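Long-range contact in capsid protein (Infectious hypodermal and hematopoietic necrosis virus, PDB 3N7X), which forms the icosahedral shell of a brevidensovirus that infects shrimp, sixty copies of one beta-barrel subunit making up the capsid: residues D154-T167 with T317-N329. Residues are numbered along the deposited sequence; the frame is centred on the assembly and turned at random.
Sequences DTTGLHNQLSTKET and TGQLNKCYIMHTN
Leu162 and Cys323 form the hydrogen-bonded pair of this antiparallel ladder: Leu162 N reaches Cys323 O at 2.9 Å in the carbonyl plane, and Cys323 N returns to Leu162 O. Ile325 N to Asn160 O (3.0 Å) and Thr164 N to Asn321 O extend the ladder. Lys322 bends at chi2 (-66°), which brings NZ back to Ser163 OG at 2.8 Å; a water accepts from both this NZ and Gln161 NE2. Just before strand 322-324, Asn321 ND2 donates to Thr167 O at 3.2 Å, nearly in its own amide plane. At the far end the single N-H of His327 NE2 is shared between Asp154 OD2 (2.9 Å) and His159 O (2.8 Å), both bonds weak and bent, while Gly157 CA lies over one imidazole face. The Asp154 carboxylate also accepts from Leu158 N (OD1) and His159 N (OD2), fixing it beside the ring. On the Leu162 face, Leu162 CD1 meets Ile325 CD1 at 4.2 Å, and Phe265 packs against Cys323 and Ile325. On the other, Gln161 runs alongside Tyr324, its amide tilted 53° to the ring. Strand 322-324 lies beside 161-164 as the chain's last strand in this antiparallel sheet of the viral beta-barrel; beyond it, Arg296 of a neighbouring subunit salt-bridges the Asn329 C-terminal carboxylate.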
loop_
_atom_site.group_PDB
_atom_site.type_symbol
_atom_site.label_atom_id
_atom_site.label_comp_id
_atom_site.label_asym_id
_atom_site.label_seq_id
_atom_site.Cartn_x
_atom_site.Cartn_y
_atom_site.Cartn_z
ATOM N N ASP A 154 -28.472 -89.871 6.822
ATOM C CA ASP A 154 -29.568 -90.047 5.880
ATOM C C ASP A 154 -30.253 -88.707 5.638
ATOM O O ASP A 154 -31.313 -88.430 6.194
ATOM C CB ASP A 154 -30.560 -91.077 6.432
ATOM C CG ASP A 154 -31.805 -91.223 5.572
ATOM O OD1 ASP A 154 -31.741 -90.924 4.356
ATOM O OD2 ASP A 154 -32.849 -91.652 6.115
ATOM N N THR A 155 -29.643 -87.878 4.800
ATOM C CA THR A 155 -30.193 -86.563 4.513
ATOM C C THR A 155 -31.270 -86.542 3.441
ATOM O O THR A 155 -32.074 -85.611 3.395
ATOM C CB THR A 155 -29.088 -85.578 4.087
ATOM O OG1 THR A 155 -28.389 -86.101 2.953
ATOM C CG2 THR A 155 -28.109 -85.354 5.221
ATOM N N THR A 156 -31.294 -87.553 2.579
ATOM C CA THR A 156 -32.283 -87.587 1.509
ATOM C C THR A 156 -33.594 -88.269 1.886
ATOM O O THR A 156 -34.479 -88.422 1.046
ATOM C CB THR A 156 -31.716 -88.252 0.242
ATOM O OG1 THR A 156 -31.286 -89.582 0.544
ATOM C CG2 THR A 156 -30.539 -87.451 -0.287
ATOM N N GLY A 157 -33.714 -88.684 3.145
ATOM C CA GLY A 157 -34.942 -89.308 3.609
ATOM C C GLY A 157 -35.200 -90.747 3.210
ATOM O O GLY A 157 -36.317 -91.099 2.825
ATOM N N LEU A 158 -34.180 -91.587 3.319
ATOM C CA LEU A 158 -34.315 -92.991 2.966
ATOM C C LEU A 158 -35.115 -93.790 3.993
ATOM O O LEU A 158 -36.040 -94.518 3.636
ATOM C CB LEU A 158 -32.932 -93.633 2.831
ATOM C CG LEU A 158 -31.965 -93.080 1.779
ATOM C CD1 LEU A 158 -30.575 -93.676 1.989
ATOM C CD2 LEU A 158 -32.483 -93.403 0.390
ATOM N N HIS A 159 -34.762 -93.637 5.267
ATOM C CA HIS A 159 -35.391 -94.408 6.334
ATOM C C HIS A 159 -36.096 -93.635 7.440
ATOM O O HIS A 159 -35.762 -92.488 7.732
ATOM C CB HIS A 159 -34.334 -95.290 6.991
ATOM C CG HIS A 159 -33.424 -95.975 6.020
ATOM N ND1 HIS A 159 -33.840 -97.011 5.209
ATOM C CD2 HIS A 159 -32.116 -95.772 5.732
ATOM C CE1 HIS A 159 -32.826 -97.419 4.467
ATOM N NE2 HIS A 159 -31.769 -96.682 4.764
ATOM N N ASN A 160 -37.053 -94.305 8.079
ATOM C CA ASN A 160 -37.812 -93.736 9.186
ATOM C C ASN A 160 -37.464 -94.483 10.472
ATOM O O ASN A 160 -37.142 -93.875 11.495
ATOM C CB ASN A 160 -39.313 -93.864 8.922
ATOM C CG ASN A 160 -39.769 -93.031 7.741
ATOM O OD1 ASN A 160 -40.669 -93.427 6.996
ATOM N ND2 ASN A 160 -39.160 -91.861 7.570
ATOM N N GLN A 161 -37.522 -95.810 10.410
ATOM C CA GLN A 161 -37.240 -96.637 11.575
ATOM C C GLN A 161 -36.416 -97.879 11.238
ATOM O O GLN A 161 -36.705 -98.593 10.276
ATOM C CB GLN A 161 -38.554 -97.065 12.227
ATOM C CG GLN A 161 -38.381 -97.843 13.521
ATOM C CD GLN A 161 -39.694 -98.413 14.044
ATOM O OE1 GLN A 161 -40.721 -97.724 14.070
ATOM N NE2 GLN A 161 -39.664 -99.673 14.476
ATOM N N LEU A 162 -35.396 -98.148 12.041
ATOM C CA LEU A 162 -34.552 -99.309 11.810
ATOM C C LEU A 162 -34.386 -100.102 13.095
ATOM O O LEU A 162 -34.671 -99.604 14.186
ATOM C CB LEU A 162 -33.179 -98.872 11.305
ATOM C CG LEU A 162 -33.173 -97.981 10.062
ATOM C CD1 LEU A 162 -31.750 -97.518 9.798
ATOM C CD2 LEU A 162 -33.737 -98.732 8.858
ATOM N N SER A 163 -33.925 -101.342 12.954
ATOM C CA SER A 163 -33.691 -102.210 14.100
ATOM C C SER A 163 -32.212 -102.520 14.187
ATOM O O SER A 163 -31.510 -102.513 13.174
ATOM C CB SER A 163 -34.453 -103.531 13.960
ATOM O OG SER A 163 -35.843 -103.346 14.134
ATOM N N THR A 164 -31.740 -102.777 15.400
ATOM C CA THR A 164 -30.346 -103.131 15.610
ATOM C C THR A 164 -30.176 -104.536 15.037
ATOM O O THR A 164 -31.145 -105.295 14.969
ATOM C CB THR A 164 -30.023 -103.155 17.104
ATOM O OG1 THR A 164 -31.086 -103.816 17.801
ATOM C CG2 THR A 164 -29.883 -101.748 17.647
ATOM N N LYS A 165 -28.966 -104.885 14.610
ATOM C CA LYS A 165 -28.740 -106.218 14.063
ATOM C C LYS A 165 -29.094 -107.245 15.141
ATOM O O LYS A 165 -29.716 -108.268 14.862
ATOM C CB LYS A 165 -27.286 -106.389 13.626
ATOM C CG LYS A 165 -27.036 -107.684 12.870
ATOM C CD LYS A 165 -25.572 -107.849 12.501
ATOM C CE LYS A 165 -25.324 -109.164 11.782
ATOM N NZ LYS A 165 -23.877 -109.360 11.469
ATOM N N GLU A 166 -28.694 -106.965 16.375
ATOM C CA GLU A 166 -29.010 -107.839 17.497
ATOM C C GLU A 166 -30.086 -107.126 18.282
ATOM O O GLU A 166 -29.928 -105.962 18.641
ATOM C CB GLU A 166 -27.791 -108.045 18.375
ATOM C CG GLU A 166 -26.638 -108.624 17.623
ATOM C CD GLU A 166 -25.553 -109.092 18.546
ATOM O OE1 GLU A 166 -25.077 -108.271 19.369
ATOM O OE2 GLU A 166 -25.179 -110.283 18.451
ATOM N N THR A 167 -31.176 -107.817 18.570
ATOM C CA THR A 167 -32.274 -107.179 19.280
ATOM C C THR A 167 -32.251 -107.272 20.794
ATOM O O THR A 167 -33.233 -106.951 21.458
ATOM C CB THR A 167 -33.596 -107.725 18.773
ATOM O OG1 THR A 167 -33.499 -109.155 18.702
ATOM C CG2 THR A 167 -33.921 -107.139 17.372
ATOM N N THR A 317 -39.001 -90.832 24.002
ATOM C CA THR A 317 -38.157 -91.981 24.326
ATOM C C THR A 317 -38.243 -93.039 23.229
ATOM O O THR A 317 -39.206 -93.076 22.455
ATOM C CB THR A 317 -38.559 -92.635 25.673
ATOM O OG1 THR A 317 -39.918 -93.080 25.604
ATOM C CG2 THR A 317 -38.410 -91.644 26.818
ATOM N N GLY A 318 -37.227 -93.895 23.161
ATOM C CA GLY A 318 -37.208 -94.946 22.156
ATOM C C GLY A 318 -36.913 -96.292 22.784
ATOM O O GLY A 318 -37.289 -96.536 23.929
ATOM N N GLN A 319 -36.248 -97.171 22.041
ATOM C CA GLN A 319 -35.899 -98.488 22.554
ATOM C C GLN A 319 -34.449 -98.784 22.220
ATOM O O GLN A 319 -33.958 -98.391 21.166
ATOM C CB GLN A 319 -36.795 -99.574 21.946
ATOM C CG GLN A 319 -38.277 -99.369 22.191
ATOM C CD GLN A 319 -38.900 -98.386 21.208
ATOM O OE1 GLN A 319 -39.893 -97.723 21.519
ATOM N NE2 GLN A 319 -38.326 -98.299 20.009
ATOM N N LEU A 320 -33.771 -99.481 23.123
ATOM C CA LEU A 320 -32.373 -99.834 22.931
ATOM C C LEU A 320 -32.074 -100.583 21.625
ATOM O O LEU A 320 -30.945 -100.536 21.135
ATOM C CB LEU A 320 -31.889 -100.666 24.123
ATOM C CG LEU A 320 -31.257 -99.982 25.344
ATOM C CD1 LEU A 320 -31.394 -98.474 25.269
ATOM C CD2 LEU A 320 -31.901 -100.529 26.604
ATOM N N ASN A 321 -33.070 -101.268 21.061
ATOM C CA ASN A 321 -32.860 -102.023 19.823
ATOM C C ASN A 321 -33.499 -101.380 18.603
ATOM O O ASN A 321 -33.684 -102.033 17.569
ATOM C CB ASN A 321 -33.394 -103.451 19.961
ATOM C CG ASN A 321 -34.886 -103.497 20.261
ATOM O OD1 ASN A 321 -35.594 -102.495 20.130
ATOM N ND2 ASN A 321 -35.372 -104.668 20.656
ATOM N N LYS A 322 -33.840 -100.103 18.729
ATOM C CA LYS A 322 -34.454 -99.371 17.630
ATOM C C LYS A 322 -33.680 -98.100 17.309
ATOM O O LYS A 322 -32.959 -97.558 18.149
ATOM C CB LYS A 322 -35.899 -98.998 17.967
ATOM C CG LYS A 322 -36.826 -100.174 18.129
ATOM C CD LYS A 322 -37.014 -100.925 16.831
ATOM C CE LYS A 322 -37.860 -102.164 17.071
ATOM N NZ LYS A 322 -38.049 -102.970 15.835
ATOM N N CYS A 323 -33.852 -97.631 16.082
ATOM C CA CYS A 323 -33.195 -96.425 15.615
ATOM C C CYS A 323 -34.219 -95.585 14.859
ATOM O O CYS A 323 -34.743 -96.014 13.829
ATOM C CB CYS A 323 -32.035 -96.804 14.698
ATOM S SG CYS A 323 -31.325 -95.441 13.760
ATOM N N TYR A 324 -34.515 -94.398 15.379
ATOM C CA TYR A 324 -35.481 -93.510 14.737
ATOM C C TYR A 324 -34.784 -92.334 14.072
ATOM O O TYR A 324 -34.054 -91.584 14.722
ATOM C CB TYR A 324 -36.483 -92.994 15.768
ATOM C CG TYR A 324 -37.367 -94.077 16.330
ATOM C CD1 TYR A 324 -38.552 -94.440 15.687
ATOM C CD2 TYR A 324 -37.005 -94.764 17.490
ATOM C CE1 TYR A 324 -39.356 -95.465 16.184
ATOM C CE2 TYR A 324 -37.798 -95.790 17.996
ATOM C CZ TYR A 324 -38.971 -96.136 17.338
ATOM O OH TYR A 324 -39.741 -97.168 17.822
ATOM N N ILE A 325 -35.016 -92.171 12.775
ATOM C CA ILE A 325 -34.401 -91.082 12.035
ATOM C C ILE A 325 -35.411 -89.979 11.750
ATOM O O ILE A 325 -36.502 -90.235 11.243
ATOM C CB ILE A 325 -33.823 -91.592 10.714
ATOM C CG1 ILE A 325 -32.830 -92.715 11.004
ATOM C CG2 ILE A 325 -33.144 -90.455 9.968
ATOM C CD1 ILE A 325 -32.313 -93.400 9.771
ATOM N N MET A 326 -35.037 -88.747 12.081
ATOM C CA MET A 326 -35.905 -87.594 11.875
ATOM C C MET A 326 -35.824 -87.018 10.458
ATOM O O MET A 326 -34.742 -86.894 9.888
ATOM C CB MET A 326 -35.542 -86.498 12.872
ATOM C CG MET A 326 -36.456 -85.290 12.817
ATOM S SD MET A 326 -35.768 -83.876 13.706
ATOM C CE MET A 326 -36.046 -84.354 15.405
ATOM N N HIS A 327 -36.976 -86.674 9.891
ATOM C CA HIS A 327 -37.027 -86.072 8.562
ATOM C C HIS A 327 -38.131 -85.027 8.548
ATOM O O HIS A 327 -39.309 -85.375 8.610
ATOM C CB HIS A 327 -37.325 -87.115 7.484
ATOM C CG HIS A 327 -36.226 -88.103 7.277
ATOM N ND1 HIS A 327 -34.937 -87.729 6.966
ATOM C CD2 HIS A 327 -36.221 -89.457 7.335
ATOM C CE1 HIS A 327 -34.185 -88.807 6.842
ATOM N NE2 HIS A 327 -34.940 -89.869 7.061
ATOM N N THR A 328 -37.756 -83.753 8.480
ATOM C CA THR A 328 -38.749 -82.683 8.455
ATOM C C THR A 328 -38.919 -82.162 7.035
ATOM O O THR A 328 -39.755 -81.296 6.773
ATOM C CB THR A 328 -38.344 -81.508 9.363
ATOM O OG1 THR A 328 -37.098 -80.960 8.914
ATOM C CG2 THR A 328 -38.207 -81.973 10.799
ATOM N N ASN A 329 -38.117 -82.698 6.122
ATOM C CA ASN A 329 -38.174 -82.304 4.721
ATOM C C ASN A 329 -37.225 -83.177 3.907
ATOM O O ASN A 329 -36.486 -83.976 4.525
ATOM C CB ASN A 329 -37.784 -80.833 4.563
ATOM C CG ASN A 329 -38.089 -80.290 3.170
ATOM O OD1 ASN A 329 -39.251 -80.221 2.754
ATOM N ND2 ASN A 329 -37.046 -79.908 2.444
ATOM O OXT ASN A 329 -37.228 -83.052 2.666
HETATM O O HOH W 1 -35.015 -85.549 2.885
HETATM O O HOH W 2 -38.116 -101.636 13.006
#